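Local atomic coordinates of 6-phospho-beta-d glycosidase (Streptococcus pyogenes, PDB entry 5FOO), a protein that hydrolyses 6-phospho-beta-glucosides as a family 1 glycoside hydrolase and is trapped here by the covalently bound inhibitor 6-phosphocyclophellitol. Residues N289-P301 and M353-N367. The protein carries 1 engineered substitution. Sequence-based numbering, arbitrary orientation.
Sequences NRVDYLGLNFYHP and MRDHYDNIPWFLSEN. With JAZ (6-phosphocyclophellitol), chain G.
Neighbouring parallel strands of the TIM barrel, 293-297 and 362-367, meet here and carry the residue that holds the inhibitor. Leu294 N donates to Pro361 O and Leu294 O accepts from Phe363 N; two residues on, Leu296 N reaches Phe363 O (2.9 Å, 172° at the hydrogen) and Leu296 O takes Ser365 N. Further along, Phe298 N bonds to Glu366 O, while Asn367 ND2 meets Phe298 O at 2.8 Å, nearly straight and in its own amide plane. That amide lies alongside the Phe298 ring, at its edge; Asn367 OD1 bonds to Tyr413.

On the side of Leu294 and Leu296, the latter's CD1 packs against Met353 CG (3.6 Å) and Trp362 CE3 (3.7 Å). Met353 CG also sits over one face of the indole, near its rim, tying the end of helix 344-356 to the strands. Leu294 CD1 touches Met353 CE and Ile360 CD1.

The other side carries Asn297, Phe363 and Glu366. Ser365 OG donates to Asn297 OD1 (2.7 Å) from above the amide plane, and that oxygen also lies beside Glu366 CB. With CG anti to the backbone N (chi1 176°) and the chain extended, Glu366 sends its carboxylate to the inhibitor, and OE2 is covalently bonded to C5 of 6-phosphocyclophellitol at 1.5 Å. The other oxygen, OE1, lies 3.1 Å from Tyr299 CE1, ring and carboxylate planes 55° apart. The tyrosine ring turns one face to inhibitor C6, and its OH bonds to Glu165. A covalently modified glutamate, the nucleophile, near the end of the seventh barrel strand, beside a tyrosine from the loop that follows the sixth, is the active-site arrangement of retaining family 1 glycosidases.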
# COMPACT_ATOMS: atom_id res chain seq x y z
N ASN A 289 -2.74 -1.62 -21.35
CA ASN A 289 -3.09 -0.65 -20.29
C ASN A 289 -2.22 -0.92 -19.10
O ASN A 289 -2.60 -1.66 -18.16
CB ASN A 289 -4.54 -0.79 -19.94
CG ASN A 289 -5.44 -0.38 -21.09
OD1 ASN A 289 -5.98 -1.20 -21.88
ND2 ASN A 289 -5.63 0.87 -21.19
N ARG A 290 -1.01 -0.38 -19.20
CA ARG A 290 0.06 -0.58 -18.22
C ARG A 290 0.39 0.78 -17.50
O ARG A 290 0.01 1.85 -17.94
CB ARG A 290 1.30 -1.13 -18.93
CG ARG A 290 1.04 -2.38 -19.78
CD ARG A 290 2.23 -2.70 -20.73
NE ARG A 290 2.39 -1.62 -21.75
CZ ARG A 290 3.40 -0.77 -21.84
NH1 ARG A 290 4.47 -0.85 -21.03
NH2 ARG A 290 3.37 0.17 -22.80
N VAL A 291 1.11 0.70 -16.40
CA VAL A 291 1.28 1.86 -15.53
C VAL A 291 2.19 2.92 -16.14
O VAL A 291 3.05 2.59 -16.91
CB VAL A 291 1.85 1.45 -14.17
CG1 VAL A 291 0.91 0.45 -13.44
CG2 VAL A 291 3.28 0.95 -14.28
N ASP A 292 2.02 4.19 -15.77
CA ASP A 292 3.02 5.30 -16.11
C ASP A 292 4.18 5.25 -15.13
O ASP A 292 5.32 5.60 -15.44
CB ASP A 292 2.33 6.65 -15.95
CG ASP A 292 1.20 6.80 -16.89
OD1 ASP A 292 1.52 6.52 -18.04
OD2 ASP A 292 0.03 7.14 -16.57
N TYR A 293 3.88 4.81 -13.92
CA TYR A 293 4.83 4.80 -12.84
C TYR A 293 4.34 3.90 -11.69
O TYR A 293 3.22 3.38 -11.74
CB TYR A 293 5.12 6.24 -12.37
CG TYR A 293 4.04 7.10 -11.83
CD1 TYR A 293 2.75 6.66 -11.63
CD2 TYR A 293 4.34 8.41 -11.45
CE1 TYR A 293 1.79 7.47 -11.11
CE2 TYR A 293 3.37 9.25 -10.94
CZ TYR A 293 2.11 8.76 -10.73
OH TYR A 293 1.14 9.58 -10.22
N LEU A 294 5.20 3.67 -10.71
CA LEU A 294 4.85 2.78 -9.59
C LEU A 294 5.13 3.43 -8.28
O LEU A 294 6.08 4.23 -8.13
CB LEU A 294 5.67 1.51 -9.60
CG LEU A 294 5.31 0.51 -10.70
CD1 LEU A 294 6.43 -0.50 -10.79
CD2 LEU A 294 3.95 -0.16 -10.54
N GLY A 295 4.33 3.03 -7.31
CA GLY A 295 4.78 3.13 -5.94
C GLY A 295 5.25 1.76 -5.51
O GLY A 295 4.62 0.73 -5.85
N LEU A 296 6.36 1.75 -4.80
CA LEU A 296 6.94 0.55 -4.27
C LEU A 296 7.04 0.69 -2.77
O LEU A 296 7.61 1.65 -2.29
CB LEU A 296 8.32 0.27 -4.84
CG LEU A 296 8.25 -0.01 -6.32
CD1 LEU A 296 9.64 -0.38 -6.79
CD2 LEU A 296 7.28 -1.14 -6.69
N ASN A 297 6.42 -0.25 -2.05
CA ASN A 297 6.39 -0.25 -0.58
C ASN A 297 7.50 -1.11 -0.04
O ASN A 297 7.76 -2.21 -0.55
CB ASN A 297 5.05 -0.73 0.00
CG ASN A 297 3.88 0.20 -0.30
OD1 ASN A 297 4.03 1.39 -0.62
ND2 ASN A 297 2.70 -0.34 -0.20
N PHE A 298 8.19 -0.58 0.96
CA PHE A 298 9.17 -1.37 1.70
C PHE A 298 9.22 -1.03 3.20
O PHE A 298 9.53 0.09 3.59
CB PHE A 298 10.60 -1.21 1.14
CG PHE A 298 11.55 -2.02 1.88
CD1 PHE A 298 11.62 -3.39 1.65
CD2 PHE A 298 12.27 -1.46 2.91
CE1 PHE A 298 12.45 -4.17 2.41
CE2 PHE A 298 13.11 -2.21 3.67
CZ PHE A 298 13.18 -3.58 3.45
N TYR A 299 8.97 -2.03 4.02
CA TYR A 299 9.05 -1.81 5.49
C TYR A 299 9.56 -3.03 6.30
O TYR A 299 9.88 -2.87 7.46
CB TYR A 299 7.69 -1.34 6.03
CG TYR A 299 6.56 -2.16 5.50
CD1 TYR A 299 6.00 -1.85 4.26
CD2 TYR A 299 6.09 -3.29 6.18
CE1 TYR A 299 4.98 -2.64 3.72
CE2 TYR A 299 5.06 -4.06 5.63
CZ TYR A 299 4.53 -3.74 4.41
OH TYR A 299 3.51 -4.45 3.84
N HIS A 300 9.70 -4.19 5.67
CA HIS A 300 10.68 -5.15 6.14
C HIS A 300 11.08 -6.14 5.10
O HIS A 300 10.29 -6.48 4.24
CB HIS A 300 10.12 -5.91 7.35
CG HIS A 300 8.92 -6.75 7.02
ND1 HIS A 300 9.02 -8.02 6.49
CD2 HIS A 300 7.61 -6.52 7.19
CE1 HIS A 300 7.82 -8.53 6.35
NE2 HIS A 300 6.94 -7.65 6.78
N PRO A 301 12.30 -6.70 5.24
CA PRO A 301 12.74 -7.71 4.28
C PRO A 301 12.05 -9.06 4.50
O PRO A 301 11.43 -9.25 5.53
CB PRO A 301 14.23 -7.81 4.60
CG PRO A 301 14.29 -7.61 6.08
CD PRO A 301 13.32 -6.48 6.29
N MET A 353 14.58 -2.20 -10.28
CA MET A 353 13.79 -1.27 -11.13
C MET A 353 14.63 -0.84 -12.33
O MET A 353 14.17 -0.87 -13.49
CB MET A 353 13.33 -0.05 -10.34
CG MET A 353 12.14 -0.33 -9.44
SD MET A 353 10.72 -0.92 -10.37
CE MET A 353 10.37 0.35 -11.55
N ARG A 354 15.87 -0.48 -12.02
CA ARG A 354 16.84 -0.06 -13.04
C ARG A 354 17.05 -1.09 -14.14
O ARG A 354 17.05 -0.72 -15.28
CB ARG A 354 18.20 0.32 -12.42
CG ARG A 354 19.07 1.15 -13.41
CD ARG A 354 20.48 1.29 -12.88
NE ARG A 354 21.06 -0.03 -12.84
CZ ARG A 354 22.20 -0.36 -12.25
NH1 ARG A 354 22.94 0.55 -11.63
NH2 ARG A 354 22.60 -1.64 -12.26
N ASP A 355 17.20 -2.38 -13.77
CA ASP A 355 17.74 -3.40 -14.67
C ASP A 355 16.71 -4.31 -15.20
O ASP A 355 16.97 -4.96 -16.20
CB ASP A 355 18.82 -4.23 -14.00
CG ASP A 355 20.04 -3.43 -13.65
OD1 ASP A 355 20.21 -2.34 -14.19
OD2 ASP A 355 20.88 -3.87 -12.84
N HIS A 356 15.55 -4.39 -14.56
CA HIS A 356 14.54 -5.35 -14.98
C HIS A 356 13.21 -4.72 -15.32
O HIS A 356 12.33 -5.37 -15.94
CB HIS A 356 14.42 -6.45 -13.92
CG HIS A 356 15.68 -7.25 -13.75
ND1 HIS A 356 16.04 -8.26 -14.61
CD2 HIS A 356 16.68 -7.16 -12.84
CE1 HIS A 356 17.22 -8.75 -14.26
NE2 HIS A 356 17.63 -8.10 -13.19
N TYR A 357 13.02 -3.45 -14.98
CA TYR A 357 11.71 -2.87 -15.29
C TYR A 357 11.83 -1.58 -16.03
O TYR A 357 11.02 -0.67 -15.79
CB TYR A 357 10.90 -2.75 -13.99
CG TYR A 357 10.49 -4.12 -13.52
CD1 TYR A 357 9.46 -4.81 -14.14
CD2 TYR A 357 11.16 -4.75 -12.47
CE1 TYR A 357 9.10 -6.13 -13.73
CE2 TYR A 357 10.79 -6.01 -12.07
CZ TYR A 357 9.78 -6.69 -12.70
OH TYR A 357 9.45 -7.92 -12.23
N ASP A 358 12.84 -1.55 -16.94
CA ASP A 358 13.08 -0.51 -17.94
C ASP A 358 13.36 0.82 -17.27
O ASP A 358 13.08 1.87 -17.82
CB ASP A 358 11.87 -0.36 -18.84
CG ASP A 358 11.49 -1.65 -19.50
OD1 ASP A 358 12.38 -2.36 -19.95
OD2 ASP A 358 10.30 -1.96 -19.60
N ASN A 359 13.85 0.78 -16.04
CA ASN A 359 13.95 1.98 -15.24
C ASN A 359 12.77 2.95 -15.32
O ASN A 359 12.98 4.17 -15.24
CB ASN A 359 15.23 2.72 -15.64
CG ASN A 359 15.89 3.43 -14.48
OD1 ASN A 359 15.64 3.19 -13.28
ND2 ASN A 359 16.79 4.31 -14.83
N ILE A 360 11.52 2.45 -15.43
CA ILE A 360 10.42 3.38 -15.37
C ILE A 360 10.36 4.21 -14.04
O ILE A 360 10.95 3.84 -13.01
CB ILE A 360 9.05 2.72 -15.54
CG1 ILE A 360 8.77 1.70 -14.46
CG2 ILE A 360 8.90 2.09 -16.93
CD1 ILE A 360 7.29 1.44 -14.38
N PRO A 361 9.58 5.30 -14.05
CA PRO A 361 9.56 6.05 -12.78
C PRO A 361 8.88 5.32 -11.62
O PRO A 361 7.86 4.64 -11.82
CB PRO A 361 8.84 7.36 -13.13
CG PRO A 361 8.80 7.41 -14.65
CD PRO A 361 8.90 6.01 -15.15
N TRP A 362 9.44 5.48 -10.43
CA TRP A 362 8.85 4.90 -9.22
C TRP A 362 9.23 5.74 -8.02
O TRP A 362 10.22 6.46 -8.07
CB TRP A 362 9.34 3.44 -9.06
CG TRP A 362 10.81 3.34 -8.76
CD1 TRP A 362 11.83 3.41 -9.68
CD2 TRP A 362 11.44 3.15 -7.48
NE1 TRP A 362 13.04 3.29 -9.04
CE2 TRP A 362 12.84 3.13 -7.70
CE3 TRP A 362 10.96 3.01 -6.17
CZ2 TRP A 362 13.76 2.96 -6.66
CZ3 TRP A 362 11.88 2.85 -5.14
CH2 TRP A 362 13.26 2.82 -5.40
N PHE A 363 8.43 5.68 -6.97
CA PHE A 363 8.81 6.21 -5.66
C PHE A 363 8.58 5.23 -4.48
O PHE A 363 7.78 4.31 -4.57
CB PHE A 363 8.11 7.53 -5.38
CG PHE A 363 6.69 7.42 -4.95
CD1 PHE A 363 5.73 6.88 -5.78
CD2 PHE A 363 6.28 7.92 -3.69
CE1 PHE A 363 4.42 6.86 -5.37
CE2 PHE A 363 4.97 7.87 -3.29
CZ PHE A 363 4.03 7.36 -4.15
N LEU A 364 9.31 5.44 -3.40
CA LEU A 364 9.19 4.56 -2.26
C LEU A 364 8.02 5.07 -1.49
O LEU A 364 8.10 6.08 -0.78
CB LEU A 364 10.45 4.59 -1.43
CG LEU A 364 10.54 3.65 -0.22
CD1 LEU A 364 10.21 2.23 -0.60
CD2 LEU A 364 11.95 3.70 0.34
N SER A 365 6.91 4.36 -1.62
CA SER A 365 5.59 4.88 -1.30
C SER A 365 5.13 4.60 0.12
O SER A 365 4.08 5.17 0.56
CB SER A 365 4.55 4.35 -2.33
OG SER A 365 4.84 2.97 -2.64
N GLU A 366 5.87 3.75 0.84
CA GLU A 366 5.50 3.46 2.23
C GLU A 366 6.75 2.91 2.92
O GLU A 366 7.20 1.83 2.63
CB GLU A 366 4.38 2.39 2.25
CG GLU A 366 3.95 1.89 3.62
CD GLU A 366 3.16 0.58 3.63
OE1 GLU A 366 3.25 -0.23 2.71
OE2 GLU A 366 2.39 0.36 4.72
N ASN A 367 7.33 3.67 3.82
CA ASN A 367 8.51 3.20 4.51
C ASN A 367 8.39 3.80 5.87
O ASN A 367 8.22 4.98 5.95
CB ASN A 367 9.80 3.68 3.82
CG ASN A 367 11.03 3.31 4.57
OD1 ASN A 367 11.72 4.16 5.12
ND2 ASN A 367 11.32 2.03 4.61
C2 JAZ G . -0.05 -0.55 7.22
C3 JAZ G . -0.36 0.05 5.84
C4 JAZ G . 0.25 -0.81 4.73
C5 JAZ G . 1.76 -0.96 4.88
C6 JAZ G . 2.11 -1.43 6.27
C7 JAZ G . 1.47 -0.58 7.37
C8 JAZ G . 1.94 -0.97 8.76
O9 JAZ G . 1.53 -2.31 9.00
P10 JAZ G . 1.19 -2.77 10.48
O11 JAZ G . 0.75 -4.18 10.32
O12 JAZ G . 0.31 -1.80 11.15
O13 JAZ G . 2.45 -2.67 11.22
O14 JAZ G . 1.78 -2.82 6.41
O15 JAZ G . -0.56 0.29 8.27
O16 JAZ G . -1.76 0.05 5.69
O17 JAZ G . -0.07 -0.26 3.46